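Local atomic coordinates of EmGH1 (Erythrobacter marinus, PDB entry 5Z87), a protein that is a family 3 glycoside hydrolase that probably cleaves beta-glucosidic bonds and binds magnesium. Residues A[256-259]-A[260-264]; A[719-722]-A[723-726]; A[295-299]-A[300-304]. One frame throughout, in Å; residues are numbered along the deposited sequence.

Each contact is local, made within one unbroken run of chain, so none closes a long loop and none nests in or crosses another. From the N terminus, interaction 1 (256-264) comes first, at the junction of helices 254-261 and 263-270. Interaction 3 (295-304) follows on helix 293-303, within the same N-terminal family 3 domain, and the two meet where Leu262 CD2 packs 3.9 Å from Trp304 CH2. Interaction 2 (719-726) lies far along the chain, in the fibronectin type III-like domain, where a loop enters strand 724-733. It nevertheless comes to about 6 Å, nearest atoms, from interaction 1, while the nearest atoms of interactions 2 and 3 are about 15 Å apart.

Interaction 1 (A[256-259]-A[260-264]); sequences EMQN and VVLPP
Met257 lays its side chain across Val261 and Leu262, one turn further along the chain. Its CG is anti to the backbone N (chi1 175°), and bends at the next two torsions carry the thioether over the valine. Met257 CG touches Leu262 CD1 at 3.6 Å, and Met257 SD lies 3.8 Å from Val261 CB. The same CD1 of Leu262 also meets Gln258 NE2 at 3.7 Å, so one methyl is shared between a thioether chain and an amide end. Replacing Leu262 by an alanine would remove this branched end and would probably open a gap beside CG and SD of Met257, leaving the thioether freer to turn.

The backbone changes step beneath these side chains. Val260 N donates to Glu256 O at 2.7 Å, an ordinary helical bond, whereas Leu262 N reaches back five residues to Met257 O at 3.0 Å, with an N-H...O angle of 158°. This is a wider, pi-type turn at the end of helix 254-261. Pro263 comes next and has no N-H to give; its ring CG instead rests 3.5 Å from Gln258 O and 3.6 Å from Asn259 O. From there the chain runs on into helix 263-270.

The polar ends turn elsewhere. Asn259 bonds Val255 O through ND2 and Arg753 N through OD1, and Glu256 OE1 bonds Gly253 N and His251 of the second subunit. The helix therefore also faces the dimer partner. Within the contact itself, backbone bonds set the turn while apolar carbon and sulfur fill its buried side, so the side-chain packing depends on shape more than on charge.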
ATOM      1  N   GLU A 256      -7.711  -0.961  12.699  1.00 22.16           N
ATOM      2  CA  GLU A 256      -6.914  -1.984  12.032  1.00 19.41           C
ATOM      3  C   GLU A 256      -5.845  -2.545  12.976  1.00 21.23           C
ATOM      4  O   GLU A 256      -5.698  -3.763  13.113  1.00 17.22           O
ATOM      5  CB  GLU A 256      -6.278  -1.385  10.774  1.00 18.67           C
ATOM      6  CG  GLU A 256      -5.378  -2.348  10.004  1.00 27.65           C
ATOM      7  CD  GLU A 256      -4.599  -1.662   8.888  1.00 26.37           C
ATOM      8  OE1 GLU A 256      -4.559  -0.420   8.871  1.00 25.42           O
ATOM      9  OE2 GLU A 256      -4.021  -2.364   8.026  1.00 29.15           O
ATOM     10  N   MET A 257      -5.119  -1.663  13.668  1.00 19.41           N
ATOM     11  CA  MET A 257      -4.090  -2.113  14.606  1.00 20.23           C
ATOM     12  C   MET A 257      -4.671  -3.024  15.688  1.00 19.14           C
ATOM     13  O   MET A 257      -4.088  -4.063  16.017  1.00 19.92           O
ATOM     14  CB  MET A 257      -3.399  -0.903  15.230  1.00 19.98           C
ATOM     15  CG  MET A 257      -2.407  -1.259  16.309  1.00 22.18           C
ATOM     16  SD  MET A 257      -0.894  -2.043  15.715  1.00 23.08           S
ATOM     17  CE  MET A 257      -0.056  -0.687  14.924  1.00 16.98           C
ATOM     18  N   GLN A 258      -5.852  -2.683  16.205  1.00 20.43           N
ATOM     19  CA  GLN A 258      -6.474  -3.466  17.266  1.00 17.74           C
ATOM     20  C   GLN A 258      -6.983  -4.819  16.777  1.00 22.83           C
ATOM     21  O   GLN A 258      -6.974  -5.790  17.544  1.00 16.72           O
ATOM     22  CB  GLN A 258      -7.629  -2.671  17.893  1.00 15.67           C
ATOM     23  CG  GLN A 258      -7.175  -1.607  18.907  1.00 16.67           C
ATOM     24  CD  GLN A 258      -6.642  -2.228  20.200  1.00 18.11           C
ATOM     25  OE1 GLN A 258      -7.000  -3.345  20.549  1.00 20.08           O
ATOM     26  NE2 GLN A 258      -5.790  -1.502  20.906  1.00 15.62           N
ATOM     27  N   ASN A 259      -7.435  -4.916  15.524  1.00 18.58           N
ATOM     28  CA  ASN A 259      -8.090  -6.134  15.061  1.00 18.74           C
ATOM     29  C   ASN A 259      -7.289  -6.941  14.049  1.00 20.87           C
ATOM     30  O   ASN A 259      -7.665  -8.090  13.780  1.00 22.38           O
ATOM     31  CB  ASN A 259      -9.466  -5.800  14.465  1.00 18.14           C
ATOM     32  CG  ASN A 259     -10.366  -5.105  15.468  1.00 18.09           C
ATOM     33  OD1 ASN A 259     -11.093  -5.756  16.200  1.00 16.44           O
ATOM     34  ND2 ASN A 259     -10.321  -3.774  15.499  1.00 19.05           N
ATOM     35  N   VAL A 260      -6.219  -6.389  13.474  1.00 14.48           N
ATOM     36  CA  VAL A 260      -5.352  -7.124  12.545  1.00 15.78           C
ATOM     37  C   VAL A 260      -4.011  -7.440  13.184  1.00 18.36           C
ATOM     38  O   VAL A 260      -3.629  -8.603  13.305  1.00 17.91           O
ATOM     39  CB  VAL A 260      -5.152  -6.352  11.219  1.00 20.34           C
ATOM     40  CG1 VAL A 260      -4.185  -7.103  10.321  1.00 11.91           C
ATOM     41  CG2 VAL A 260      -6.468  -6.121  10.506  1.00 18.05           C
ATOM     42  N   VAL A 261      -3.276  -6.412  13.588  1.00 21.16           N
ATOM     43  CA  VAL A 261      -1.855  -6.549  13.879  1.00 18.72           C
ATOM     44  C   VAL A 261      -1.630  -7.042  15.307  1.00 20.64           C
ATOM     45  O   VAL A 261      -0.828  -7.953  15.542  1.00 20.61           O
ATOM     46  CB  VAL A 261      -1.154  -5.201  13.615  1.00 20.91           C
ATOM     47  CG1 VAL A 261       0.307  -5.269  13.981  1.00 19.38           C
ATOM     48  CG2 VAL A 261      -1.339  -4.787  12.144  1.00 18.80           C
ATOM     49  N   LEU A 262      -2.331  -6.455  16.273  1.00 17.12           N
ATOM     50  CA  LEU A 262      -2.165  -6.711  17.705  1.00 21.10           C
ATOM     51  C   LEU A 262      -2.691  -8.045  18.241  1.00 19.79           C
ATOM     52  O   LEU A 262      -2.151  -8.518  19.246  1.00 22.02           O
ATOM     53  CB  LEU A 262      -2.829  -5.590  18.513  1.00 15.06           C
ATOM     54  CG  LEU A 262      -2.160  -4.218  18.427  1.00 17.46           C
ATOM     55  CD1 LEU A 262      -2.895  -3.229  19.316  1.00 15.63           C
ATOM     56  CD2 LEU A 262      -0.678  -4.304  18.802  1.00 17.38           C
ATOM     57  N   PRO A 263      -3.742  -8.657  17.683  1.00 17.55           N
ATOM     58  CA  PRO A 263      -4.357  -9.832  18.366  1.00 18.13           C
ATOM     59  C   PRO A 263      -3.359 -10.940  18.680  1.00 22.91           C
ATOM     60  O   PRO A 263      -3.453 -11.564  19.753  1.00 20.37           O
ATOM     61  CB  PRO A 263      -5.437 -10.296  17.376  1.00 16.89           C
ATOM     62  CG  PRO A 263      -5.857  -9.012  16.693  1.00 17.57           C
ATOM     63  CD  PRO A 263      -4.590  -8.192  16.558  1.00 13.51           C
ATOM     64  N   PRO A 264      -2.390 -11.238  17.804  1.00 19.68           N
ATOM     65  CA  PRO A 264      -1.396 -12.255  18.206  1.00 18.19           C
ATOM     66  C   PRO A 264      -0.511 -11.810  19.354  1.00 17.60           C
ATOM     67  O   PRO A 264      -0.187 -12.625  20.232  1.00 18.64           O
ATOM     68  CB  PRO A 264      -0.590 -12.506  16.920  1.00 17.04           C
ATOM     69  CG  PRO A 264      -0.905 -11.360  16.017  1.00 18.45           C
ATOM     70  CD  PRO A 264      -2.294 -10.934  16.362  1.00 15.99           C
TER

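Interaction 2 (A[719-722]-A[723-726]); sequences ARPI and KEMR
The guanidinium of Arg720 and the carboxylate of Glu724 stand nearly perpendicular, their planes 87° apart, and meet through the guanidinium edge. The ring of Pro721 packs against the carboxylate, its CD 3.7 Å from Glu724 CD. This is a salt-bridge network of Arg720, Glu724 and Arg726 at the entry to strand 724-733 of the fibronectin type III-like domain. Arg720 NH2 donates to Glu724 OE1 at 2.8 Å, on the syn side but 34° out of the carboxylate plane; NE adds a weak bond to the same oxygen. The other oxygen, Glu724 OE2, takes a weak bond from Arg726 NH2 at 3.0 Å. One carboxylate thus serves two arginines, Arg720 NH2 and Arg726 NH2 lying 3.7 Å apart, and its charge probably offsets theirs.

A bend at chi3 (56°) turns the Arg720 guanidinium so that NH1 can pair with Asp713, a magnesium ligand, and with Phe750 O, which probably places Arg720 in the second shell of the magnesium site. A water joins the loop to the network, donating to Pro721 O at 2.9 Å and to Glu724 OE1, while Arg726 NH1 is held by Met725 O at 2.9 Å.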
ATOM      1  N   ALA A 719     -16.832  -0.382   9.257  1.00 21.63           N
ATOM      2  CA  ALA A 719     -16.886  -1.404   8.219  1.00 21.40           C
ATOM      3  C   ALA A 719     -15.914  -2.541   8.522  1.00 21.17           C
ATOM      4  O   ALA A 719     -14.746  -2.306   8.832  1.00 23.33           O
ATOM      5  CB  ALA A 719     -16.564  -0.780   6.871  1.00 18.00           C
ATOM      6  N   ARG A 720     -16.392  -3.770   8.417  1.00 19.95           N
ATOM      7  CA  ARG A 720     -15.624  -4.952   8.769  1.00 23.12           C
ATOM      8  C   ARG A 720     -15.422  -5.836   7.547  1.00 21.54           C
ATOM      9  O   ARG A 720     -16.123  -5.684   6.538  1.00 17.83           O
ATOM     10  CB  ARG A 720     -16.339  -5.730   9.881  1.00 20.55           C
ATOM     11  CG  ARG A 720     -16.371  -4.954  11.184  1.00 24.82           C
ATOM     12  CD  ARG A 720     -16.921  -5.765  12.310  1.00 30.79           C
ATOM     13  NE  ARG A 720     -16.211  -7.029  12.521  1.00 33.18           N
ATOM     14  CZ  ARG A 720     -16.513  -7.878  13.502  1.00 31.01           C
ATOM     15  NH1 ARG A 720     -17.500  -7.584  14.344  1.00 19.71           N
ATOM     16  NH2 ARG A 720     -15.852  -9.023  13.636  1.00 28.33           N
ATOM     17  N   PRO A 721     -14.473  -6.771   7.598  1.00 24.16           N
ATOM     18  CA  PRO A 721     -14.167  -7.563   6.402  1.00 20.14           C
ATOM     19  C   PRO A 721     -15.362  -8.377   5.933  1.00 21.47           C
ATOM     20  O   PRO A 721     -16.294  -8.664   6.687  1.00 19.20           O
ATOM     21  CB  PRO A 721     -13.018  -8.474   6.859  1.00 18.88           C
ATOM     22  CG  PRO A 721     -12.366  -7.707   7.937  1.00 24.62           C
ATOM     23  CD  PRO A 721     -13.518  -7.063   8.684  1.00 20.90           C
ATOM     24  N   ILE A 722     -15.327  -8.742   4.649  1.00 13.78           N
ATOM     25  CA  ILE A 722     -16.382  -9.583   4.093  1.00 14.87           C
ATOM     26  C   ILE A 722     -16.340 -10.993   4.665  1.00 16.19           C
ATOM     27  O   ILE A 722     -17.339 -11.715   4.573  1.00 21.18           O
ATOM     28  CB  ILE A 722     -16.296  -9.631   2.555  1.00 19.52           C
ATOM     29  CG1 ILE A 722     -15.001 -10.319   2.115  1.00 18.37           C
ATOM     30  CG2 ILE A 722     -16.366  -8.241   1.976  1.00 15.83           C
ATOM     31  CD1 ILE A 722     -14.810 -10.333   0.605  1.00 26.88           C
ATOM     32  N   LYS A 723     -15.207 -11.411   5.236  1.00 15.80           N
ATOM     33  CA  LYS A 723     -15.127 -12.661   5.981  1.00 19.95           C
ATOM     34  C   LYS A 723     -13.854 -12.656   6.814  1.00 18.38           C
ATOM     35  O   LYS A 723     -12.846 -12.068   6.424  1.00 21.26           O
ATOM     36  CB  LYS A 723     -15.160 -13.883   5.058  1.00 24.61           C
ATOM     37  CG  LYS A 723     -14.106 -13.853   3.990  1.00 23.27           C
ATOM     38  CD  LYS A 723     -14.175 -15.099   3.138  1.00 30.40           C
ATOM     39  CE  LYS A 723     -15.378 -15.074   2.224  1.00 29.72           C
ATOM     40  NZ  LYS A 723     -14.964 -15.488   0.838  1.00 37.63           N
ATOM     41  N   GLU A 724     -13.926 -13.312   7.972  1.00 23.26           N
ATOM     42  CA  GLU A 724     -12.855 -13.330   8.971  1.00 27.42           C
ATOM     43  C   GLU A 724     -12.783 -14.719   9.576  1.00 18.48           C
ATOM     44  O   GLU A 724     -13.758 -15.164  10.196  1.00 19.74           O
ATOM     45  CB  GLU A 724     -13.112 -12.320  10.093  1.00 26.54           C
ATOM     46  CG  GLU A 724     -13.946 -11.133   9.698  1.00 31.99           C
ATOM     47  CD  GLU A 724     -14.010 -10.082  10.785  1.00 33.70           C
ATOM     48  OE1 GLU A 724     -15.115  -9.542  11.025  1.00 29.82           O
ATOM     49  OE2 GLU A 724     -12.952  -9.796  11.389  1.00 37.82           O
ATOM     50  N   MET A 725     -11.641 -15.389   9.430  1.00 15.69           N
ATOM     51  CA  MET A 725     -11.499 -16.712  10.024  1.00 19.00           C
ATOM     52  C   MET A 725     -11.598 -16.632  11.544  1.00 23.94           C
ATOM     53  O   MET A 725     -10.981 -15.768  12.181  1.00 18.85           O
ATOM     54  CB  MET A 725     -10.174 -17.348   9.620  1.00 20.84           C
ATOM     55  CG  MET A 725      -9.869 -18.609  10.414  1.00 21.07           C
ATOM     56  SD  MET A 725      -8.467 -19.543   9.753  1.00 20.47           S
ATOM     57  CE  MET A 725      -9.293 -20.547   8.516  1.00 19.00           C
ATOM     58  N   ARG A 726     -12.407 -17.524  12.119  1.00 21.29           N
ATOM     59  CA  ARG A 726     -12.576 -17.615  13.558  1.00 23.22           C
ATOM     60  C   ARG A 726     -12.317 -19.010  14.110  1.00 27.05           C
ATOM     61  O   ARG A 726     -12.328 -19.169  15.333  1.00 26.97           O
ATOM     62  CB  ARG A 726     -13.988 -17.160  13.968  1.00 23.29           C
ATOM     63  CG  ARG A 726     -14.231 -15.658  13.792  1.00 26.40           C
ATOM     64  CD  ARG A 726     -13.277 -14.890  14.687  1.00 26.72           C
ATOM     65  NE  ARG A 726     -13.455 -13.440  14.656  1.00 23.22           N
ATOM     66  CZ  ARG A 726     -12.735 -12.619  13.895  1.00 29.99           C
ATOM     67  NH1 ARG A 726     -11.825 -13.116  13.070  1.00 27.18           N
ATOM     68  NH2 ARG A 726     -12.940 -11.304  13.934  1.00 28.75           N
TER
HETATM   69  O   HOH W   1     -17.068  -9.277   9.423  1.00 21.93           O

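Interaction 3 (A[295-299]-A[300-304]); sequences LLNDV and LRDDW
Leu300 N donates to Leu295 O at 3.2 Å, the first of four bonds, with those of Asp302, Asp303 and Trp304, that reach back five residues and give this part of helix 293-303 its wide, pi-type turns. Arg301 N and Asp302 N both converge on Asn297 O, the first from above the carbonyl plane and the second, at 2.9 Å, almost in line with the C=O bond. Arg301 bends at chi2 (-55°) so that NE meets a water in the guanidinium plane, and that water donates to Leu296 O at 2.6 Å. Beyond NE the guanidinium is held by Phe306 O and by a salt bridge to Asp343.

Asp302 OD2 lies 4.2 Å from Asp298 OD1, like charges; Asn297 ND2 gives Asp298 OD1 a nearly straight bond at 2.9 Å, which probably eases the repulsion. Asp303 N bonds Asp298 O. Trp304 N closes the series on Val299 O, and its indole lies alongside Val299. Val299 CG1 rests over one face of Trp304, toward the rim, 3.8 Å from the centroid of its six-membered ring, a CH-pi contact.

Around this turn Trp304 packs on Phe265, Arg266, Ile269 and Thr270 of helix 263-270, Leu295 and Leu296 lean on strand 229-235, and Leu300 and Arg301 touch Val310 of strand 309-311, seating the helix against the parallel sheet of the TIM-barrel-type domain.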
ATOM      1  N   LEU A 295       2.071   2.615  22.193  1.00 21.36           N
ATOM      2  CA  LEU A 295       2.191   1.175  21.977  1.00 25.55           C
ATOM      3  C   LEU A 295       2.909   0.495  23.144  1.00 22.49           C
ATOM      4  O   LEU A 295       2.396  -0.470  23.725  1.00 20.90           O
ATOM      5  CB  LEU A 295       2.936   0.922  20.663  1.00 27.46           C
ATOM      6  CG  LEU A 295       2.482  -0.172  19.699  1.00 38.89           C
ATOM      7  CD1 LEU A 295       0.972  -0.329  19.714  1.00 24.49           C
ATOM      8  CD2 LEU A 295       2.986   0.136  18.275  1.00 23.40           C
ATOM      9  N   LEU A 296       4.108   0.981  23.493  1.00 21.89           N
ATOM     10  CA  LEU A 296       4.970   0.335  24.481  1.00 21.59           C
ATOM     11  C   LEU A 296       4.505   0.540  25.924  1.00 25.55           C
ATOM     12  O   LEU A 296       4.921  -0.213  26.807  1.00 19.05           O
ATOM     13  CB  LEU A 296       6.408   0.846  24.333  1.00 20.10           C
ATOM     14  CG  LEU A 296       7.109   0.468  23.020  1.00 21.09           C
ATOM     15  CD1 LEU A 296       8.526   1.019  22.931  1.00 21.83           C
ATOM     16  CD2 LEU A 296       7.124  -1.043  22.852  1.00 22.84           C
ATOM     17  N   ASN A 297       3.649   1.523  26.193  1.00 25.36           N
ATOM     18  CA  ASN A 297       3.187   1.756  27.556  1.00 23.79           C
ATOM     19  C   ASN A 297       1.676   1.645  27.695  1.00 28.46           C
ATOM     20  O   ASN A 297       1.194   0.794  28.451  1.00 21.95           O
ATOM     21  CB  ASN A 297       3.649   3.128  28.049  1.00 33.35           C
ATOM     22  CG  ASN A 297       3.195   3.400  29.474  1.00 34.89           C
ATOM     23  OD1 ASN A 297       3.805   2.914  30.420  1.00 42.56           O
ATOM     24  ND2 ASN A 297       2.103   4.150  29.628  1.00 32.39           N
ATOM     25  N   ASP A 298       0.915   2.499  27.005  1.00 21.39           N
ATOM     26  CA  ASP A 298      -0.528   2.544  27.211  1.00 24.84           C
ATOM     27  C   ASP A 298      -1.178   1.207  26.889  1.00 25.15           C
ATOM     28  O   ASP A 298      -2.009   0.707  27.657  1.00 28.81           O
ATOM     29  CB  ASP A 298      -1.148   3.660  26.367  1.00 23.20           C
ATOM     30  CG  ASP A 298      -0.592   5.036  26.718  1.00 31.65           C
ATOM     31  OD1 ASP A 298       0.339   5.113  27.546  1.00 31.89           O
ATOM     32  OD2 ASP A 298      -1.091   6.037  26.159  1.00 46.36           O
ATOM     33  N   VAL A 299      -0.822   0.620  25.747  1.00 25.47           N
ATOM     34  CA  VAL A 299      -1.407  -0.659  25.357  1.00 22.54           C
ATOM     35  C   VAL A 299      -0.733  -1.811  26.094  1.00 19.21           C
ATOM     36  O   VAL A 299      -1.400  -2.658  26.697  1.00 21.68           O
ATOM     37  CB  VAL A 299      -1.315  -0.844  23.833  1.00 24.19           C
ATOM     38  CG1 VAL A 299      -1.540  -2.296  23.470  1.00 17.34           C
ATOM     39  CG2 VAL A 299      -2.325   0.059  23.121  1.00 16.90           C
ATOM     40  N   LEU A 300       0.596  -1.861  26.045  1.00 20.37           N
ATOM     41  CA  LEU A 300       1.303  -3.053  26.492  1.00 24.32           C
ATOM     42  C   LEU A 300       1.298  -3.155  28.015  1.00 21.83           C
ATOM     43  O   LEU A 300       0.966  -4.205  28.567  1.00 19.44           O
ATOM     44  CB  LEU A 300       2.721  -3.047  25.938  1.00 21.33           C
ATOM     45  CG  LEU A 300       3.635  -4.238  26.236  1.00 21.86           C
ATOM     46  CD1 LEU A 300       3.049  -5.549  25.748  1.00 19.99           C
ATOM     47  CD2 LEU A 300       4.974  -3.972  25.597  1.00 14.13           C
ATOM     48  N   ARG A 301       1.621  -2.055  28.704  1.00 20.73           N
ATOM     49  CA  ARG A 301       1.636  -2.036  30.167  1.00 26.72           C
ATOM     50  C   ARG A 301       0.243  -1.824  30.750  1.00 23.11           C
ATOM     51  O   ARG A 301      -0.234  -2.636  31.548  1.00 24.70           O
ATOM     52  CB  ARG A 301       2.593  -0.950  30.674  1.00 18.49           C
ATOM     53  CG  ARG A 301       4.026  -1.152  30.234  1.00 16.54           C
ATOM     54  CD  ARG A 301       4.551  -2.521  30.631  1.00 21.20           C
ATOM     55  NE  ARG A 301       5.911  -2.739  30.131  1.00 24.27           N
ATOM     56  CZ  ARG A 301       6.685  -3.763  30.471  1.00 25.97           C
ATOM     57  NH1 ARG A 301       7.903  -3.847  29.950  1.00 24.95           N
ATOM     58  NH2 ARG A 301       6.245  -4.701  31.322  1.00 18.55           N
ATOM     59  N   ASP A 302      -0.430  -0.737  30.361  1.00 23.93           N
ATOM     60  CA  ASP A 302      -1.677  -0.360  31.024  1.00 24.71           C
ATOM     61  C   ASP A 302      -2.845  -1.222  30.568  1.00 25.47           C
ATOM     62  O   ASP A 302      -3.590  -1.749  31.397  1.00 26.82           O
ATOM     63  CB  ASP A 302      -1.994   1.124  30.783  1.00 27.41           C
ATOM     64  CG  ASP A 302      -0.976   2.064  31.420  1.00 32.04           C
ATOM     65  OD1 ASP A 302      -0.125   1.598  32.213  1.00 32.92           O
ATOM     66  OD2 ASP A 302      -1.024   3.276  31.113  1.00 35.27           O
ATOM     67  N   ASP A 303      -3.048  -1.359  29.254  1.00 26.27           N
ATOM     68  CA  ASP A 303      -4.214  -2.107  28.781  1.00 21.40           C
ATOM     69  C   ASP A 303      -4.043  -3.603  29.011  1.00 20.06           C
ATOM     70  O   ASP A 303      -4.973  -4.279  29.457  1.00 23.30           O
ATOM     71  CB  ASP A 303      -4.461  -1.854  27.291  1.00 28.30           C
ATOM     72  CG  ASP A 303      -5.045  -0.481  26.994  1.00 29.92           C
ATOM     73  OD1 ASP A 303      -5.364   0.293  27.922  1.00 28.35           O
ATOM     74  OD2 ASP A 303      -5.192  -0.186  25.792  1.00 30.72           O
ATOM     75  N   TRP A 304      -2.872  -4.147  28.679  1.00 15.85           N
ATOM     76  CA  TRP A 304      -2.684  -5.595  28.701  1.00 22.92           C
ATOM     77  C   TRP A 304      -2.052  -6.119  29.981  1.00 20.70           C
ATOM     78  O   TRP A 304      -2.098  -7.330  30.212  1.00 20.27           O
ATOM     79  CB  TRP A 304      -1.803  -6.055  27.532  1.00 19.03           C
ATOM     80  CG  TRP A 304      -2.381  -5.811  26.164  1.00 21.40           C
ATOM     81  CD1 TRP A 304      -3.635  -5.348  25.854  1.00 22.86           C
ATOM     82  CD2 TRP A 304      -1.711  -6.017  24.919  1.00 16.45           C
ATOM     83  NE1 TRP A 304      -3.781  -5.255  24.488  1.00 23.56           N
ATOM     84  CE2 TRP A 304      -2.617  -5.663  23.891  1.00 24.38           C
ATOM     85  CE3 TRP A 304      -0.436  -6.471  24.574  1.00 20.11           C
ATOM     86  CZ2 TRP A 304      -2.279  -5.742  22.537  1.00 18.54           C
ATOM     87  CZ3 TRP A 304      -0.098  -6.549  23.227  1.00 18.94           C
ATOM     88  CH2 TRP A 304      -1.022  -6.184  22.225  1.00 19.45           C
TER
HETATM   89  O   HOH W   2       7.164  -0.788  28.027  1.00 21.28           O